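Local coordinates for protein Pgp2 (Campylobacter jejuni subsp. jejuni, PDB 6XJ6) that trims peptidoglycan as an LD-carboxypeptidase of the YkuD family and, guided by peptidoglycan binding to its accessory NTF2 domain, helps give the cell its helical shape, at residues Ser11-Asp15 and Lys16-Leu20; Asn103-Asp106 and Lys107-Gly110; Gln149-Asp153 and Lys154-Val158; Ser175-Ala178 and Asp179-Thr182. All blocks are in the same frame, centred on the assembly; numbering follows the deposited sequence.

Contact 1: Ser11-Asp15 and Lys16-Leu20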
loop_
_atom_site.group_PDB
_atom_site.type_symbol
_atom_site.label_atom_id
_atom_site.label_comp_id
_atom_site.label_asym_id
_atom_site.label_seq_id
_atom_site.Cartn_x
_atom_site.Cartn_y
_atom_site.Cartn_z
ATOM N N SER A 11 13.564 -14.431 12.462
ATOM C CA SER A 11 13.266 -15.833 12.729
ATOM C C SER A 11 11.855 -16.190 12.278
ATOM O O SER A 11 11.635 -17.256 11.690
ATOM C CB SER A 11 13.449 -16.120 14.221
ATOM O OG SER A 11 13.078 -17.446 14.530
ATOM N N GLU A 12 10.887 -15.305 12.538
ATOM C CA GLU A 12 9.512 -15.564 12.126
ATOM C C GLU A 12 9.398 -15.635 10.611
ATOM O O GLU A 12 8.678 -16.487 10.075
ATOM C CB GLU A 12 8.593 -14.470 12.670
ATOM C CG GLU A 12 8.528 -14.410 14.180
ATOM C CD GLU A 12 7.930 -15.663 14.784
ATOM O OE1 GLU A 12 6.708 -15.867 14.641
ATOM O OE2 GLU A 12 8.688 -16.448 15.392
ATOM N N ILE A 13 10.093 -14.740 9.905
ATOM C CA ILE A 13 10.047 -14.733 8.446
ATOM C C ILE A 13 10.698 -15.988 7.886
ATOM O O ILE A 13 10.202 -16.584 6.922
ATOM C CB ILE A 13 10.704 -13.448 7.903
ATOM C CG1 ILE A 13 9.845 -12.229 8.237
ATOM C CG2 ILE A 13 10.922 -13.540 6.396
ATOM C CD1 ILE A 13 10.589 -10.923 8.128
ATOM N N GLY A 14 11.819 -16.401 8.468
ATOM C CA GLY A 14 12.486 -17.596 7.989
ATOM C C GLY A 14 12.827 -17.491 6.518
ATOM O O GLY A 14 13.306 -16.460 6.033
ATOM N N ASP A 15 12.569 -18.575 5.788
ATOM C CA ASP A 15 12.882 -18.653 4.368
ATOM C C ASP A 15 11.695 -18.283 3.488
ATOM O O ASP A 15 11.699 -18.593 2.293
ATOM C CB ASP A 15 13.398 -20.050 4.019
ATOM C CG ASP A 15 14.694 -20.379 4.721
ATOM O OD1 ASP A 15 15.461 -19.441 5.029
ATOM O OD2 ASP A 15 14.945 -21.573 4.966
ATOM N N LYS A 16 10.688 -17.622 4.049
ATOM C CA LYS A 16 9.517 -17.246 3.271
ATOM C C LYS A 16 9.889 -16.262 2.170
ATOM O O LYS A 16 10.808 -15.452 2.309
ATOM C CB LYS A 16 8.467 -16.615 4.181
ATOM C CG LYS A 16 7.863 -17.598 5.151
ATOM C CD LYS A 16 7.067 -16.915 6.242
ATOM C CE LYS A 16 6.730 -17.883 7.381
ATOM N NZ LYS A 16 7.931 -18.490 8.036
ATOM N N ASN A 17 9.159 -16.346 1.061
ATOM C CA ASN A 17 9.304 -15.386 -0.027
ATOM C C ASN A 17 8.473 -14.165 0.337
ATOM O O ASN A 17 7.248 -14.158 0.178
ATOM C CB ASN A 17 8.844 -15.993 -1.346
ATOM C CG ASN A 17 9.052 -15.056 -2.513
ATOM O OD1 ASN A 17 9.232 -13.850 -2.329
ATOM N ND2 ASN A 17 9.013 -15.598 -3.721
ATOM N N ILE A 18 9.143 -13.136 0.847
ATOM C CA ILE A 18 8.493 -11.897 1.244
ATOM C C ILE A 18 8.737 -10.785 0.225
ATOM O O ILE A 18 8.495 -9.611 0.515
ATOM C CB ILE A 18 8.882 -11.476 2.671
ATOM C CG1 ILE A 18 10.404 -11.496 2.891
ATOM C CG2 ILE A 18 8.212 -12.399 3.675
ATOM C CD1 ILE A 18 11.208 -10.513 2.065
ATOM N N SER A 19 9.186 -11.141 -0.980
ATOM C CA SER A 19 9.610 -10.137 -1.954
ATOM C C SER A 19 8.474 -9.209 -2.375
ATOM O O SER A 19 8.730 -8.063 -2.768
ATOM C CB SER A 19 10.222 -10.829 -3.175
ATOM O OG SER A 19 9.271 -11.640 -3.843
ATOM N N LEU A 20 7.228 -9.683 -2.340
ATOM C CA LEU A 20 6.075 -8.835 -2.626
ATOM C C LEU A 20 5.336 -8.423 -1.363
ATOM O O LEU A 20 4.209 -7.914 -1.449
ATOM C CB LEU A 20 5.122 -9.529 -3.596
ATOM C CG LEU A 20 5.729 -9.881 -4.952
ATOM C CD1 LEU A 20 4.706 -10.590 -5.826
ATOM C CD2 LEU A 20 6.286 -8.646 -5.659
HETATM O O HOH W 1 13.138 -15.016 3.639
HETATM O O HOH W 2 9.749 -20.320 6.802
#

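Contact 2: Asn103-Asp106 and Lys107-Gly110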
loop_
_atom_site.group_PDB
_atom_site.type_symbol
_atom_site.label_atom_id
_atom_site.label_comp_id
_atom_site.label_asym_id
_atom_site.label_seq_id
_atom_site.Cartn_x
_atom_site.Cartn_y
_atom_site.Cartn_z
ATOM N N ASN A 103 -4.495 7.024 -2.586
ATOM C CA ASN A 103 -4.406 6.509 -1.232
ATOM C C ASN A 103 -4.088 7.654 -0.271
ATOM O O ASN A 103 -3.992 8.824 -0.657
ATOM C CB ASN A 103 -3.424 5.336 -1.163
ATOM C CG ASN A 103 -1.979 5.746 -1.400
ATOM O OD1 ASN A 103 -1.562 6.847 -1.055
ATOM N ND2 ASN A 103 -1.196 4.836 -1.968
ATOM N N LEU A 104 -3.953 7.321 1.009
ATOM C CA LEU A 104 -3.760 8.360 2.017
ATOM C C LEU A 104 -2.491 9.163 1.753
ATOM O O LEU A 104 -2.479 10.388 1.913
ATOM C CB LEU A 104 -3.714 7.735 3.408
ATOM C CG LEU A 104 -3.457 8.714 4.550
ATOM C CD1 LEU A 104 -4.599 9.698 4.700
ATOM C CD2 LEU A 104 -3.224 7.936 5.834
ATOM N N LEU A 105 -1.402 8.494 1.377
ATOM C CA LEU A 105 -0.163 9.214 1.102
ATOM C C LEU A 105 -0.344 10.168 -0.072
ATOM O O LEU A 105 0.044 11.338 -0.003
ATOM C CB LEU A 105 0.970 8.222 0.835
ATOM C CG LEU A 105 2.338 8.843 0.548
ATOM C CD1 LEU A 105 2.884 9.577 1.763
ATOM C CD2 LEU A 105 3.301 7.766 0.090
ATOM N N ASP A 106 -0.939 9.680 -1.159
ATOM C CA ASP A 106 -1.290 10.548 -2.278
ATOM C C ASP A 106 -2.064 11.764 -1.793
ATOM O O ASP A 106 -1.770 12.901 -2.181
ATOM C CB ASP A 106 -2.154 9.775 -3.275
ATOM C CG ASP A 106 -1.419 8.614 -3.933
ATOM O OD1 ASP A 106 -0.203 8.723 -4.182
ATOM O OD2 ASP A 106 -2.084 7.600 -4.229
ATOM N N LYS A 107 -3.075 11.541 -0.952
ATOM C CA LYS A 107 -3.946 12.641 -0.543
ATOM C C LYS A 107 -3.193 13.669 0.289
ATOM O O LYS A 107 -3.344 14.875 0.072
ATOM C CB LYS A 107 -5.153 12.111 0.232
ATOM C CG LYS A 107 -6.164 11.355 -0.615
ATOM C CD LYS A 107 -7.278 10.822 0.261
ATOM C CE LYS A 107 -8.374 10.161 -0.540
ATOM N NZ LYS A 107 -9.462 9.709 0.365
ATOM N N VAL A 108 -2.400 13.225 1.268
ATOM C CA VAL A 108 -1.720 14.197 2.118
ATOM C C VAL A 108 -0.628 14.931 1.352
ATOM O O VAL A 108 -0.230 16.035 1.744
ATOM C CB VAL A 108 -1.209 13.604 3.447
ATOM C CG1 VAL A 108 -2.357 12.981 4.220
ATOM C CG2 VAL A 108 -0.096 12.597 3.211
ATOM N N GLN A 109 -0.137 14.345 0.268
ATOM C CA GLN A 109 0.794 15.026 -0.619
ATOM C C GLN A 109 0.096 15.978 -1.575
ATOM O O GLN A 109 0.775 16.626 -2.378
ATOM C CB GLN A 109 1.597 14.002 -1.418
ATOM C CG GLN A 109 2.563 13.207 -0.572
ATOM C CD GLN A 109 3.295 12.150 -1.364
ATOM O OE1 GLN A 109 2.906 11.813 -2.482
ATOM N NE2 GLN A 109 4.363 11.613 -0.783
ATOM N N GLY A 110 -1.226 16.071 -1.508
ATOM C CA GLY A 110 -1.981 16.989 -2.335
ATOM C C GLY A 110 -2.339 16.475 -3.712
ATOM O O GLY A 110 -2.778 17.266 -4.554
HETATM O O HOH W 3 2.330 9.619 -3.499
#

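Contact 3: Gln149-Asp153 and Lys154-Val158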
loop_
_atom_site.group_PDB
_atom_site.type_symbol
_atom_site.label_atom_id
_atom_site.label_comp_id
_atom_site.label_asym_id
_atom_site.label_seq_id
_atom_site.Cartn_x
_atom_site.Cartn_y
_atom_site.Cartn_z
ATOM N N GLN A 149 -11.333 -14.544 -12.520
ATOM C CA GLN A 149 -11.346 -15.779 -11.748
ATOM C C GLN A 149 -10.220 -15.798 -10.722
ATOM O O GLN A 149 -10.402 -16.283 -9.600
ATOM C CB GLN A 149 -11.231 -16.972 -12.694
ATOM C CG GLN A 149 -12.432 -17.149 -13.606
ATOM C CD GLN A 149 -12.218 -18.229 -14.650
ATOM O OE1 GLN A 149 -11.119 -18.770 -14.786
ATOM N NE2 GLN A 149 -13.272 -18.552 -15.392
ATOM N N VAL A 150 -9.051 -15.264 -11.081
ATOM C CA VAL A 150 -7.903 -15.322 -10.179
ATOM C C VAL A 150 -8.083 -14.389 -8.989
ATOM O O VAL A 150 -7.599 -14.680 -7.890
ATOM C CB VAL A 150 -6.594 -15.042 -10.946
ATOM C CG1 VAL A 150 -5.432 -14.797 -9.988
ATOM C CG2 VAL A 150 -6.271 -16.195 -11.885
ATOM N N VAL A 151 -8.749 -13.245 -9.176
ATOM C CA VAL A 151 -8.902 -12.274 -8.094
ATOM C C VAL A 151 -10.206 -12.436 -7.325
ATOM O O VAL A 151 -10.361 -11.817 -6.258
ATOM C CB VAL A 151 -8.763 -10.816 -8.590
ATOM C CG1 VAL A 151 -7.402 -10.597 -9.250
ATOM C CG2 VAL A 151 -9.912 -10.440 -9.537
ATOM N N GLN A 152 -11.150 -13.227 -7.828
ATOM C CA GLN A 152 -12.463 -13.327 -7.205
ATOM C C GLN A 152 -12.346 -13.787 -5.755
ATOM O O GLN A 152 -11.620 -14.734 -5.445
ATOM C CB GLN A 152 -13.340 -14.300 -7.997
ATOM C CG GLN A 152 -14.739 -14.469 -7.439
ATOM C CD GLN A 152 -15.650 -15.237 -8.378
ATOM O OE1 GLN A 152 -15.555 -15.115 -9.600
ATOM N NE2 GLN A 152 -16.538 -16.039 -7.807
ATOM N N ASP A 153 -13.053 -13.090 -4.865
ATOM C CA ASP A 153 -13.231 -13.498 -3.470
ATOM C C ASP A 153 -11.928 -13.510 -2.680
ATOM O O ASP A 153 -11.818 -14.217 -1.673
ATOM C CB ASP A 153 -13.928 -14.859 -3.362
ATOM C CG ASP A 153 -15.353 -14.826 -3.880
ATOM O OD1 ASP A 153 -15.994 -13.759 -3.792
ATOM O OD2 ASP A 153 -15.834 -15.870 -4.368
ATOM N N LYS A 154 -10.943 -12.741 -3.113
ATOM C CA LYS A 154 -9.660 -12.654 -2.443
ATOM C C LYS A 154 -9.425 -11.229 -1.965
ATOM O O LYS A 154 -10.044 -10.274 -2.452
ATOM C CB LYS A 154 -8.520 -13.049 -3.392
ATOM C CG LYS A 154 -8.534 -14.516 -3.778
ATOM C CD LYS A 154 -7.357 -14.865 -4.661
ATOM C CE LYS A 154 -7.341 -16.354 -4.987
ATOM N NZ LYS A 154 -6.241 -16.702 -5.926
ATOM N N LYS A 155 -8.529 -11.100 -0.990
ATOM C CA LYS A 155 -7.939 -9.812 -0.650
ATOM C C LYS A 155 -6.856 -9.517 -1.677
ATOM O O LYS A 155 -5.864 -10.248 -1.767
ATOM C CB LYS A 155 -7.338 -9.871 0.752
ATOM C CG LYS A 155 -6.721 -8.564 1.238
ATOM C CD LYS A 155 -7.774 -7.489 1.460
ATOM C CE LYS A 155 -7.196 -6.281 2.188
ATOM N NZ LYS A 155 -8.252 -5.304 2.590
ATOM N N VAL A 156 -7.042 -8.451 -2.455
ATOM C CA VAL A 156 -6.234 -8.188 -3.637
ATOM C C VAL A 156 -5.587 -6.818 -3.522
ATOM O O VAL A 156 -6.278 -5.796 -3.381
ATOM C CB VAL A 156 -7.057 -8.294 -4.931
ATOM C CG1 VAL A 156 -6.164 -8.123 -6.146
ATOM C CG2 VAL A 156 -7.766 -9.647 -4.979
ATOM N N PHE A 157 -4.265 -6.798 -3.599
ATOM C CA PHE A 157 -3.491 -5.572 -3.623
ATOM C C PHE A 157 -2.982 -5.281 -5.029
ATOM O O PHE A 157 -2.907 -6.161 -5.895
ATOM C CB PHE A 157 -2.318 -5.673 -2.644
ATOM C CG PHE A 157 -2.747 -5.775 -1.224
ATOM C CD1 PHE A 157 -3.386 -4.713 -0.611
ATOM C CD2 PHE A 157 -2.532 -6.932 -0.492
ATOM C CE1 PHE A 157 -3.800 -4.801 0.698
ATOM C CE2 PHE A 157 -2.938 -7.019 0.822
ATOM C CZ PHE A 157 -3.576 -5.963 1.420
ATOM N N VAL A 158 -2.622 -4.017 -5.237
ATOM C CA VAL A 158 -2.189 -3.496 -6.523
ATOM C C VAL A 158 -0.835 -2.848 -6.296
ATOM O O VAL A 158 -0.722 -1.902 -5.510
ATOM C CB VAL A 158 -3.197 -2.471 -7.065
ATOM C CG1 VAL A 158 -2.667 -1.729 -8.292
ATOM C CG2 VAL A 158 -4.509 -3.171 -7.370
#

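Contact 4: Ser175-Ala178 and Asp179-Thr182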
loop_
_atom_site.group_PDB
_atom_site.type_symbol
_atom_site.label_atom_id
_atom_site.label_comp_id
_atom_site.label_asym_id
_atom_site.label_seq_id
_atom_site.Cartn_x
_atom_site.Cartn_y
_atom_site.Cartn_z
ATOM N N SER A 175 13.219 -5.173 10.418
ATOM C CA SER A 175 13.520 -3.945 11.143
ATOM C C SER A 175 12.276 -3.076 11.283
ATOM O O SER A 175 12.048 -2.472 12.338
ATOM C CB SER A 175 14.657 -3.182 10.464
ATOM O OG SER A 175 14.241 -2.601 9.242
ATOM N N LEU A 176 11.449 -3.013 10.237
ATOM C CA LEU A 176 10.241 -2.202 10.319
ATOM C C LEU A 176 9.259 -2.766 11.337
ATOM O O LEU A 176 8.609 -2.007 12.064
ATOM C CB LEU A 176 9.585 -2.078 8.945
ATOM C CG LEU A 176 10.243 -1.098 7.971
ATOM C CD1 LEU A 176 9.571 -1.199 6.619
ATOM C CD2 LEU A 176 10.184 0.338 8.483
ATOM N N LEU A 177 9.130 -4.091 11.408
ATOM C CA LEU A 177 8.239 -4.680 12.402
ATOM C C LEU A 177 8.723 -4.390 13.815
ATOM O O LEU A 177 7.919 -4.095 14.707
ATOM C CB LEU A 177 8.110 -6.182 12.169
ATOM C CG LEU A 177 7.185 -6.555 11.015
ATOM C CD1 LEU A 177 7.394 -7.983 10.575
ATOM C CD2 LEU A 177 5.740 -6.345 11.437
ATOM N N ALA A 178 10.035 -4.469 14.041
ATOM C CA ALA A 178 10.566 -4.105 15.347
ATOM C C ALA A 178 10.296 -2.637 15.654
ATOM O O ALA A 178 9.930 -2.291 16.784
ATOM C CB ALA A 178 12.058 -4.413 15.401
ATOM N N ASP A 179 10.462 -1.759 14.658
ATOM C CA ASP A 179 10.150 -0.346 14.857
ATOM C C ASP A 179 8.667 -0.144 15.139
ATOM O O ASP A 179 8.293 0.657 16.005
ATOM C CB ASP A 179 10.546 0.459 13.620
ATOM C CG ASP A 179 12.043 0.633 13.477
ATOM O OD1 ASP A 179 12.779 0.424 14.465
ATOM O OD2 ASP A 179 12.479 1.005 12.362
ATOM N N LEU A 180 7.807 -0.853 14.403
ATOM C CA LEU A 180 6.366 -0.745 14.618
ATOM C C LEU A 180 5.999 -1.023 16.071
ATOM O O LEU A 180 5.209 -0.291 16.674
ATOM C CB LEU A 180 5.643 -1.721 13.693
ATOM C CG LEU A 180 4.115 -1.734 13.778
ATOM C CD1 LEU A 180 3.537 -0.453 13.202
ATOM C CD2 LEU A 180 3.564 -2.941 13.057
ATOM N N PHE A 181 6.541 -2.104 16.644
ATOM C CA PHE A 181 6.181 -2.448 18.015
ATOM C C PHE A 181 6.869 -1.545 19.033
ATOM O O PHE A 181 6.354 -1.369 20.144
ATOM C CB PHE A 181 6.426 -3.938 18.266
ATOM C CG PHE A 181 5.341 -4.792 17.702
ATOM C CD1 PHE A 181 4.187 -5.029 18.427
ATOM C CD2 PHE A 181 5.431 -5.289 16.419
ATOM C CE1 PHE A 181 3.160 -5.777 17.899
ATOM C CE2 PHE A 181 4.401 -6.038 15.881
ATOM C CZ PHE A 181 3.265 -6.282 16.624
ATOM N N THR A 182 8.011 -0.955 18.671
ATOM C CA THR A 182 8.646 0.037 19.531
ATOM C C THR A 182 7.831 1.320 19.551
ATOM O O THR A 182 7.643 1.935 20.611
ATOM C CB THR A 182 10.065 0.311 19.028
ATOM O OG1 THR A 182 10.818 -0.915 19.021
ATOM C CG2 THR A 182 10.777 1.338 19.913
HETATM O O HOH W 4 13.508 -0.077 10.087
#

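Contact 1: Ser11-Asp15 and Lys16-Leu20
Lys16 folds back over the last turn of helix 6-13 and grips two of its carbonyls. Its NZ donates to Glu12 O at 3.0 Å, lying in the plane of that carbonyl, and also to Ile13 O at 3.2 Å, which it meets from above the carbonyl plane. The backbone N of Lys16 bonds to Ile13 O as well (3.1 Å), so this oxygen is held by two donors arriving from opposite faces. A lysine suits the place because the last carbonyls of a helix lack amides further along the helix, and its positive charge should also be welcome at the negative end of the helix dipole. The chain runs almost straight beside Ile13 O and turns only at its end (chi4 59°), which brings the ammonium over to the backbone oxygen Glu12 O.

Behind this grip stands a type II' beta turn from Ile13 to Lys16. Gly14 takes the positive phi (57°) that the first corner of such a turn demands, a conformation most readily adopted without a side chain. One water bridges Gly14 O and Lys16 O, and another accepts from Lys16 NZ at 2.9 Å. On the inner side, Ile13 CG2 touches Ile18 CG2 at 4.0 Å, the two branched side chains crossing nearly at right angles. Asn17 then begins an Asx turn, its OD1 accepting from both N and OG of Ser19.

Ile13 and Ile18 both rest on Ile173 of helix 170-188, whose Lys170 NZ bonds to Gly14 O, while Lys16 packs against Tyr22 of strand 22-23.

Contact 2: Asn103-Asp106 and Lys107-Gly110
Lys107 N donates to Asn103 O in the first turn of the short helix 104-108, whose start is closed by a capping box: Asn103 and Asp106 each take up the other's backbone N-H. Asp106 N points at Asn103 OD1 in a nearly straight bond (2.9 Å, 172°), and Asn103 N returns one to Asp106 OD2 at 3.0 Å, on the anti side of the carboxylate. Asparagine suits the N-cap because its short side chain offers an oxygen to a first-turn amide that has no helix carbonyl before it; aspartate suits its place because its carboxylate can reach back to the N-H of the N-cap residue. OD2 also bonds to Tyr79 OH, and Asn103 ND2 bonds to Tyr241 OH, so the box is tied to residues well away in sequence.

Leu104 O and Leu105 O engage the amides of Val108 and Gln109. The far end closes in a Schellman motif, where Gly110 adopts positive phi (85°), an angle that would press a side chain against the preceding carbonyl, and its N donates to Lys107 O at 2.9 Å.

Leu104 CD1 meets Val108 CG1 along one flank. The extended Gln109 side chain lies across Leu105, its NE2 3.6 Å from Leu105 CD1.

Contact 3: Gln149-Asp153 and Lys154-Val158
The loop that carries the chain from helix 141-151 into strand 156-161 is closed by a type II beta turn from Val151 to Lys154, and it belongs to the YkuD catalytic domain. The turn's own bond, Lys154 N to Val151 O at 3.3 Å, is weak; the side chain of Lys154 adds a second tie. Its NZ donates to Val150 O at 3.1 Å, in the plane of that carbonyl and with a C=O...donor angle of 152°. With CG beside its own backbone N (chi1 -68°) and every later torsion extended, the chain reaches back to the helix end, where CD and CE also pass close to Val150 O. A lysine fits here: its long aliphatic part spans the turn, and its charge probably steadies a terminal helix carbonyl. NZ has a further, long and weak ion pair with Asp52.

Asp153 occupies the third position of the turn with phi +65°. Glycine or asparagine fills such a position most easily, but aspartate tolerates positive phi better than most other residues, and its carboxylate suits the exposed site.

Beneath the turn, Val156 points back toward the helix. Its CG2 lies 3.9 Å from Val151 CB and 3.6 Å from Val151 O, the two valines crossing at about a right angle. Beta-branched valine suits strand position 156, while at Val151 its compact apolar side chain fits the buried last turn of the helix. Val156 also touches Val30 on strand 27-33, which runs parallel to strand 156-161.

A tight turn that passes the chain from helix 141-151 into strand 156-161, with the helix's last turn packed on that strand, is an alpha-beta connection of this mixed five-stranded catalytic-domain sheet.

Contact 4: Ser175-Ala178 and Asp179-Thr182
Asp179, Ala178 and Leu177 lie at the centre of two successive turns of helix 170-188. The side chain of Asp179 folds back along the helix: with CG beside the backbone N (chi1 -73°), its carboxylate carbon comes within 3.3 Å of Ser175 O, the same carbonyl that accepts the backbone bond from Asp179 N. Two negatively polarised groups are thus neighbours, and the likely repulsion is probably eased by the donors to OD2, which are Met281 N and a water at 2.7 Å. That water also lies 2.8 Å from Ser175 OG and so links the two side chains, one turn apart, while the main hydrogen-bond partner of Ser175 OG is Gln172 O.

Ala178 contributes mainly its carbonyl. Its oxygen takes two bonds from Thr182, one from N at 3.0 Å and one from OG1 at 2.8 Å, on opposite faces of the carbonyl plane. Threonine suits this spot because its hydroxyl, lying beside the backbone N, can be satisfied inside the helix, and the small methyl of alanine fits a buried position.

Leu177 O accepts from Phe181 N at 3.1 Å and also sits at the edge of the Phe181 ring, in its plane, 3.2 Å from CD2. Leu177 CD2 and Leu180 CD2 are 4.4 Å apart, a loose apolar touch between large side chains that face the sheet.

Leu177 packs on Ile236 and Ile238, and Leu180 on Phe233, Ile252 and Leu271. A long amphipathic helix laid with its apolar side against a curved antiparallel sheet is characteristic of the NTF2 fold.

The four contacts follow in series along the chain, each a local one at or within a helix. Contacts 2 and 3 belong to the L,D-transpeptidase catalytic domain yet lie on opposite sides of the chain's centre, their centres about 24 Å apart. Contact 4 is on helix 170-188 of the NTF2-like domain. Contact 1, earliest in the chain, comes closest to it: nearest atoms are about 5 Å apart, and Ile13 and Ile18 touch that same helix. Strand 156-161 of contact 3 and helix 170-188 follow one another, so the chain probably crosses between the catalytic and accessory domains in this region. Contact 2 also meets the NTF2-like sheet, through Tyr272 and Ala285, placing it where the two domains adjoin.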